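Local coordinates for putative lipoprotein (Parabacteroides distasonis, PDB 4FVS) that is of unknown function but, as an exported putative lipoprotein with a fold related to the LolA/LolB lipoprotein carriers, may bind lipid, at residues 6-19 with 31-45. Sequence-based numbering, arbitrary orientation.
Sequences FFFPQTEGTVWVRK and MSYQVDEVETLPSGQ
Trp16 and Tyr33 form a hydrogen-bonded pair between strands 15-19 and 31-41, which run antiparallel at 157°. Trp16 N reaches Tyr33 O and Tyr33 N returns to Trp16 O; Arg18 and Met31 repeat this reciprocal pairing. The ladder continues past the strand: Val35 N donates to Thr14 O, and Gly13 N to Val35 O at 2.9 Å, the latter given by a residue of the type II turn Thr11-Thr14.

Aromatic and apolar packing covers the face bearing Trp16, Arg18, Met31 and Tyr33. With Trp16 CG set between its backbone N and carbonyl carbon (chi1 65°), the indole lies over Tyr33: Tyr33 CB sits 3.3 Å from the centroid of the Trp16 six-membered ring, a CH-pi contact, while the phenol ring, within 5° of parallel to the five-membered ring, is slid aside with little overlap. Pro9 CG, from the same segment, lies over the opposite face near its rim, and Val35 CG2 meets Trp16 CZ3 at 3.7 Å. Were Trp16 an alanine, Tyr33 CB would probably lose the flat surface it lies over, and a gap would open beside Val35 CG2 and Pro9.

Near the start of strand 44-54, Gln45 NE2 donates to Gln10 OE1 (2.6 Å), the amide planes about perpendicular, and also lies over one face of the Phe6 ring. On the strand pair, Arg18 NH1 comes within 3.1 Å of Tyr33 OH, but at an angle too poor for a hydrogen bond; Arg18 NH2 instead bonds Thr209 and Tyr33 OH bonds Tyr53.

Within the antiparallel beta fold, this hairpin of strands 15-22 and 27-41 is flanked by strand 205-214, whose Leu211 and Leu214 touch Trp16, and by strand 44-54, whose Tyr51 packs on Tyr33.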
loop_
_atom_site.group_PDB
_atom_site.type_symbol
_atom_site.label_atom_id
_atom_site.label_comp_id
_atom_site.label_asym_id
_atom_site.label_seq_id
_atom_site.Cartn_x
_atom_site.Cartn_y
_atom_site.Cartn_z
ATOM N N PHE A 6 -8.688 12.635 -0.533
ATOM C CA PHE A 6 -7.523 12.043 -1.162
ATOM C C PHE A 6 -6.681 11.318 -0.108
ATOM O O PHE A 6 -6.067 11.964 0.740
ATOM C CB PHE A 6 -6.727 13.147 -1.874
ATOM C CG PHE A 6 -5.982 12.700 -3.102
ATOM C CD1 PHE A 6 -6.606 12.674 -4.336
ATOM C CD2 PHE A 6 -4.637 12.349 -3.032
ATOM C CE1 PHE A 6 -5.907 12.276 -5.475
ATOM C CE2 PHE A 6 -3.942 11.950 -4.173
ATOM C CZ PHE A 6 -4.581 11.916 -5.383
ATOM N N PHE A 7 -6.663 9.973 -0.148
ATOM C CA PHE A 7 -5.911 9.184 0.823
ATOM C C PHE A 7 -4.475 8.933 0.321
ATOM O O PHE A 7 -4.047 7.786 0.175
ATOM C CB PHE A 7 -6.642 7.872 1.141
ATOM C CG PHE A 7 -7.965 8.116 1.820
ATOM C CD1 PHE A 7 -8.018 8.535 3.143
ATOM C CD2 PHE A 7 -9.159 7.958 1.126
ATOM C CE1 PHE A 7 -9.237 8.772 3.766
ATOM C CE2 PHE A 7 -10.378 8.203 1.751
ATOM C CZ PHE A 7 -10.407 8.606 3.073
ATOM N N PHE A 8 -3.732 10.023 0.079
ATOM C CA PHE A 8 -2.357 10.011 -0.399
ATOM C C PHE A 8 -1.817 11.431 -0.416
ATOM O O PHE A 8 -2.626 12.331 -0.620
ATOM C CB PHE A 8 -2.319 9.398 -1.805
ATOM C CG PHE A 8 -0.978 8.903 -2.297
ATOM C CD1 PHE A 8 -0.419 7.731 -1.792
ATOM C CD2 PHE A 8 -0.303 9.574 -3.307
ATOM C CE1 PHE A 8 0.808 7.271 -2.251
ATOM C CE2 PHE A 8 0.919 9.100 -3.779
ATOM C CZ PHE A 8 1.462 7.947 -3.253
ATOM N N PRO A 9 -0.490 11.696 -0.229
ATOM C CA PRO A 9 -0.003 13.086 -0.293
ATOM C C PRO A 9 -0.331 13.709 -1.647
ATOM O O PRO A 9 -0.286 13.016 -2.664
ATOM C CB PRO A 9 1.501 12.937 -0.070
ATOM C CG PRO A 9 1.633 11.692 0.678
ATOM C CD PRO A 9 0.629 10.779 0.061
ATOM N N GLN A 10 -0.728 14.980 -1.658
ATOM C CA GLN A 10 -1.155 15.624 -2.892
ATOM C C GLN A 10 -0.448 16.981 -3.120
ATOM O O GLN A 10 -0.912 17.772 -3.949
ATOM C CB GLN A 10 -2.692 15.809 -2.870
ATOM C CG GLN A 10 -3.229 16.493 -1.601
ATOM C CD GLN A 10 -4.712 16.766 -1.610
ATOM O OE1 GLN A 10 -5.458 16.417 -2.528
ATOM N NE2 GLN A 10 -5.175 17.423 -0.571
ATOM N N THR A 11 0.666 17.239 -2.404
ATOM C CA THR A 11 1.426 18.482 -2.557
ATOM C C THR A 11 2.752 18.163 -3.230
ATOM O O THR A 11 3.483 17.304 -2.748
ATOM C CB THR A 11 1.608 19.191 -1.216
ATOM O OG1 THR A 11 0.321 19.487 -0.679
ATOM C CG2 THR A 11 2.426 20.479 -1.343
ATOM N N GLU A 12 3.055 18.865 -4.339
ATOM C CA GLU A 12 4.270 18.677 -5.132
ATOM C C GLU A 12 5.512 18.913 -4.264
ATOM O O GLU A 12 5.585 19.912 -3.547
ATOM C CB GLU A 12 4.253 19.613 -6.351
ATOM C CG GLU A 12 5.150 19.177 -7.504
ATOM C CD GLU A 12 5.003 19.965 -8.796
ATOM O OE1 GLU A 12 3.877 20.013 -9.347
ATOM O OE2 GLU A 12 6.032 20.477 -9.295
ATOM N N GLY A 13 6.431 17.949 -4.291
ATOM C CA GLY A 13 7.679 18.002 -3.535
ATOM C C GLY A 13 7.641 17.414 -2.135
ATOM O O GLY A 13 8.678 17.364 -1.457
ATOM N N THR A 14 6.445 16.975 -1.681
ATOM C CA THR A 14 6.272 16.368 -0.365
ATOM C C THR A 14 7.029 15.061 -0.357
ATOM O O THR A 14 6.953 14.299 -1.319
ATOM C CB THR A 14 4.784 16.205 -0.048
ATOM O OG1 THR A 14 4.217 17.503 0.082
ATOM C CG2 THR A 14 4.521 15.408 1.219
ATOM N N VAL A 15 7.801 14.832 0.703
ATOM C CA VAL A 15 8.576 13.612 0.898
ATOM C C VAL A 15 8.076 12.892 2.160
ATOM O O VAL A 15 7.610 13.532 3.105
ATOM C CB VAL A 15 10.113 13.869 0.958
ATOM C CG1 VAL A 15 10.672 14.285 -0.394
ATOM C CG2 VAL A 15 10.482 14.879 2.035
ATOM N N TRP A 16 8.151 11.564 2.159
ATOM C CA TRP A 16 7.782 10.763 3.312
ATOM C C TRP A 16 8.573 9.463 3.318
ATOM O O TRP A 16 9.161 9.068 2.307
ATOM C CB TRP A 16 6.263 10.504 3.431
ATOM C CG TRP A 16 5.569 9.689 2.384
ATOM C CD1 TRP A 16 5.031 8.448 2.555
ATOM C CD2 TRP A 16 5.144 10.137 1.090
ATOM N NE1 TRP A 16 4.363 8.061 1.418
ATOM C CE2 TRP A 16 4.397 9.087 0.508
ATOM C CE3 TRP A 16 5.386 11.289 0.330
ATOM C CZ2 TRP A 16 3.881 9.161 -0.788
ATOM C CZ3 TRP A 16 4.883 11.355 -0.962
ATOM C CH2 TRP A 16 4.140 10.301 -1.508
ATOM N N VAL A 17 8.682 8.868 4.512
ATOM C CA VAL A 17 9.418 7.643 4.760
ATOM C C VAL A 17 8.563 6.722 5.571
ATOM O O VAL A 17 8.071 7.109 6.637
ATOM C CB VAL A 17 10.787 7.874 5.467
ATOM C CG1 VAL A 17 11.555 6.551 5.626
ATOM C CG2 VAL A 17 11.641 8.885 4.722
ATOM N N ARG A 18 8.391 5.501 5.067
ATOM C CA ARG A 18 7.740 4.373 5.730
ATOM C C ARG A 18 8.811 3.333 5.943
ATOM O O ARG A 18 9.596 3.094 5.011
ATOM C CB ARG A 18 6.549 3.821 4.919
ATOM C CG ARG A 18 5.308 4.692 5.041
ATOM C CD ARG A 18 4.160 4.300 4.127
ATOM N NE ARG A 18 3.717 2.925 4.356
ATOM C CZ ARG A 18 3.750 1.982 3.422
ATOM N NH1 ARG A 18 4.162 2.270 2.197
ATOM N NH2 ARG A 18 3.336 0.757 3.696
ATOM N N LYS A 19 8.881 2.725 7.140
ATOM C CA LYS A 19 9.897 1.706 7.382
ATOM C C LYS A 19 9.218 0.363 7.650
ATOM O O LYS A 19 8.181 0.301 8.311
ATOM C CB LYS A 19 10.850 2.119 8.524
ATOM C CG LYS A 19 11.790 3.248 8.129
ATOM C CD LYS A 19 12.828 3.495 9.149
ATOM C CE LYS A 19 13.769 4.612 8.758
ATOM N NZ LYS A 19 14.718 4.947 9.868
HETATM N N MSE A 31 11.314 2.731 2.902
HETATM C CA MSE A 31 10.524 3.093 1.733
HETATM C C MSE A 31 10.383 4.600 1.669
HETATM O O MSE A 31 9.653 5.187 2.486
HETATM C CB MSE A 31 9.183 2.388 1.781
HETATM C CG MSE A 31 9.353 0.872 1.782
HETATM SE SE MSE A 31 7.807 -0.161 2.216
HETATM C CE MSE A 31 7.692 0.319 4.164
ATOM N N SER A 32 11.139 5.229 0.726
ATOM C CA SER A 32 11.165 6.671 0.560
ATOM C C SER A 32 10.355 7.087 -0.643
ATOM O O SER A 32 10.508 6.513 -1.723
ATOM C CB SER A 32 12.591 7.164 0.433
ATOM O OG SER A 32 13.331 6.711 1.550
ATOM N N TYR A 33 9.485 8.081 -0.455
ATOM C CA TYR A 33 8.595 8.569 -1.499
ATOM C C TYR A 33 8.681 10.058 -1.673
ATOM O O TYR A 33 9.132 10.767 -0.770
ATOM C CB TYR A 33 7.135 8.232 -1.170
ATOM C CG TYR A 33 6.765 6.776 -1.035
ATOM C CD1 TYR A 33 7.042 6.072 0.134
ATOM C CD2 TYR A 33 5.985 6.147 -2.000
ATOM C CE1 TYR A 33 6.653 4.736 0.287
ATOM C CE2 TYR A 33 5.585 4.816 -1.856
ATOM C CZ TYR A 33 5.905 4.121 -0.701
ATOM O OH TYR A 33 5.480 2.828 -0.559
ATOM N N GLN A 34 8.188 10.537 -2.821
ATOM C CA GLN A 34 8.114 11.949 -3.135
ATOM C C GLN A 34 7.059 12.242 -4.210
ATOM O O GLN A 34 7.078 11.613 -5.263
ATOM C CB GLN A 34 9.464 12.495 -3.587
ATOM C CG GLN A 34 9.385 14.006 -3.745
ATOM C CD GLN A 34 10.624 14.602 -4.298
ATOM O OE1 GLN A 34 11.268 14.040 -5.191
ATOM N NE2 GLN A 34 10.927 15.796 -3.828
ATOM N N VAL A 35 6.178 13.228 -3.965
ATOM C CA VAL A 35 5.185 13.672 -4.947
ATOM C C VAL A 35 5.926 14.411 -6.072
ATOM O O VAL A 35 6.488 15.479 -5.835
ATOM C CB VAL A 35 4.070 14.545 -4.328
ATOM C CG1 VAL A 35 3.115 15.051 -5.403
ATOM C CG2 VAL A 35 3.316 13.791 -3.241
ATOM N N ASP A 36 5.953 13.821 -7.267
ATOM C CA ASP A 36 6.637 14.394 -8.413
ATOM C C ASP A 36 5.706 15.366 -9.162
ATOM O O ASP A 36 6.119 16.492 -9.422
ATOM C CB ASP A 36 7.158 13.283 -9.344
ATOM C CG ASP A 36 8.251 13.689 -10.327
ATOM O OD1 ASP A 36 8.581 14.904 -10.402
ATOM O OD2 ASP A 36 8.788 12.793 -11.013
ATOM N N GLU A 37 4.462 14.952 -9.488
ATOM C CA GLU A 37 3.501 15.802 -10.202
ATOM C C GLU A 37 2.074 15.679 -9.639
ATOM O O GLU A 37 1.642 14.596 -9.262
ATOM C CB GLU A 37 3.477 15.489 -11.715
ATOM C CG GLU A 37 4.700 15.952 -12.502
ATOM C CD GLU A 37 5.039 17.436 -12.485
ATOM O OE1 GLU A 37 4.104 18.271 -12.510
ATOM O OE2 GLU A 37 6.250 17.761 -12.479
ATOM N N VAL A 38 1.361 16.821 -9.585
ATOM C CA VAL A 38 -0.031 16.947 -9.152
ATOM C C VAL A 38 -0.799 17.650 -10.282
ATOM O O VAL A 38 -0.360 18.706 -10.764
ATOM C CB VAL A 38 -0.190 17.685 -7.791
ATOM C CG1 VAL A 38 -1.643 17.677 -7.329
ATOM C CG2 VAL A 38 0.697 17.082 -6.718
ATOM N N GLU A 39 -1.923 17.057 -10.724
ATOM C CA GLU A 39 -2.761 17.637 -11.779
ATOM C C GLU A 39 -4.230 17.633 -11.362
ATOM O O GLU A 39 -4.775 16.598 -10.974
ATOM C CB GLU A 39 -2.586 16.905 -13.123
ATOM C CG GLU A 39 -3.189 17.671 -14.299
ATOM C CD GLU A 39 -3.090 17.072 -15.692
ATOM O OE1 GLU A 39 -2.934 15.834 -15.816
ATOM O OE2 GLU A 39 -3.222 17.847 -16.668
ATOM N N THR A 40 -4.864 18.804 -11.455
ATOM C CA THR A 40 -6.275 18.975 -11.146
ATOM C C THR A 40 -7.041 18.883 -12.470
ATOM O O THR A 40 -6.877 19.724 -13.352
ATOM C CB THR A 40 -6.491 20.282 -10.370
ATOM O OG1 THR A 40 -5.834 20.163 -9.107
ATOM C CG2 THR A 40 -7.960 20.590 -10.133
ATOM N N LEU A 41 -7.811 17.811 -12.620
ATOM C CA LEU A 41 -8.640 17.535 -13.794
ATOM C C LEU A 41 -10.093 17.847 -13.437
ATOM O O LEU A 41 -10.389 17.932 -12.239
ATOM C CB LEU A 41 -8.482 16.059 -14.242
ATOM C CG LEU A 41 -7.072 15.502 -14.379
ATOM C CD1 LEU A 41 -7.015 14.045 -13.920
ATOM C CD2 LEU A 41 -6.535 15.695 -15.789
ATOM N N PRO A 42 -11.033 17.999 -14.401
ATOM C CA PRO A 42 -12.421 18.311 -14.008
ATOM C C PRO A 42 -13.097 17.175 -13.217
ATOM O O PRO A 42 -13.897 17.459 -12.324
ATOM C CB PRO A 42 -13.127 18.553 -15.345
ATOM C CG PRO A 42 -12.287 17.855 -16.361
ATOM C CD PRO A 42 -10.881 17.955 -15.870
ATOM N N SER A 43 -12.741 15.908 -13.514
ATOM C CA SER A 43 -13.297 14.703 -12.877
ATOM C C SER A 43 -12.741 14.460 -11.444
ATOM O O SER A 43 -13.371 13.757 -10.639
ATOM C CB SER A 43 -13.012 13.482 -13.746
ATOM O OG SER A 43 -11.625 13.345 -14.012
ATOM N N GLY A 44 -11.574 15.040 -11.162
ATOM C CA GLY A 44 -10.875 14.912 -9.888
ATOM C C GLY A 44 -9.382 15.141 -10.024
ATOM O O GLY A 44 -8.905 15.522 -11.091
ATOM N N GLN A 45 -8.637 14.907 -8.950
ATOM C CA GLN A 45 -7.192 15.133 -8.927
ATOM C C GLN A 45 -6.412 13.878 -9.273
ATOM O O GLN A 45 -6.865 12.786 -8.962
ATOM C CB GLN A 45 -6.784 15.606 -7.527
ATOM C CG GLN A 45 -5.466 16.365 -7.479
ATOM C CD GLN A 45 -5.168 16.878 -6.101
ATOM O OE1 GLN A 45 -4.795 18.046 -5.920
ATOM N NE2 GLN A 45 -5.332 16.021 -5.098
#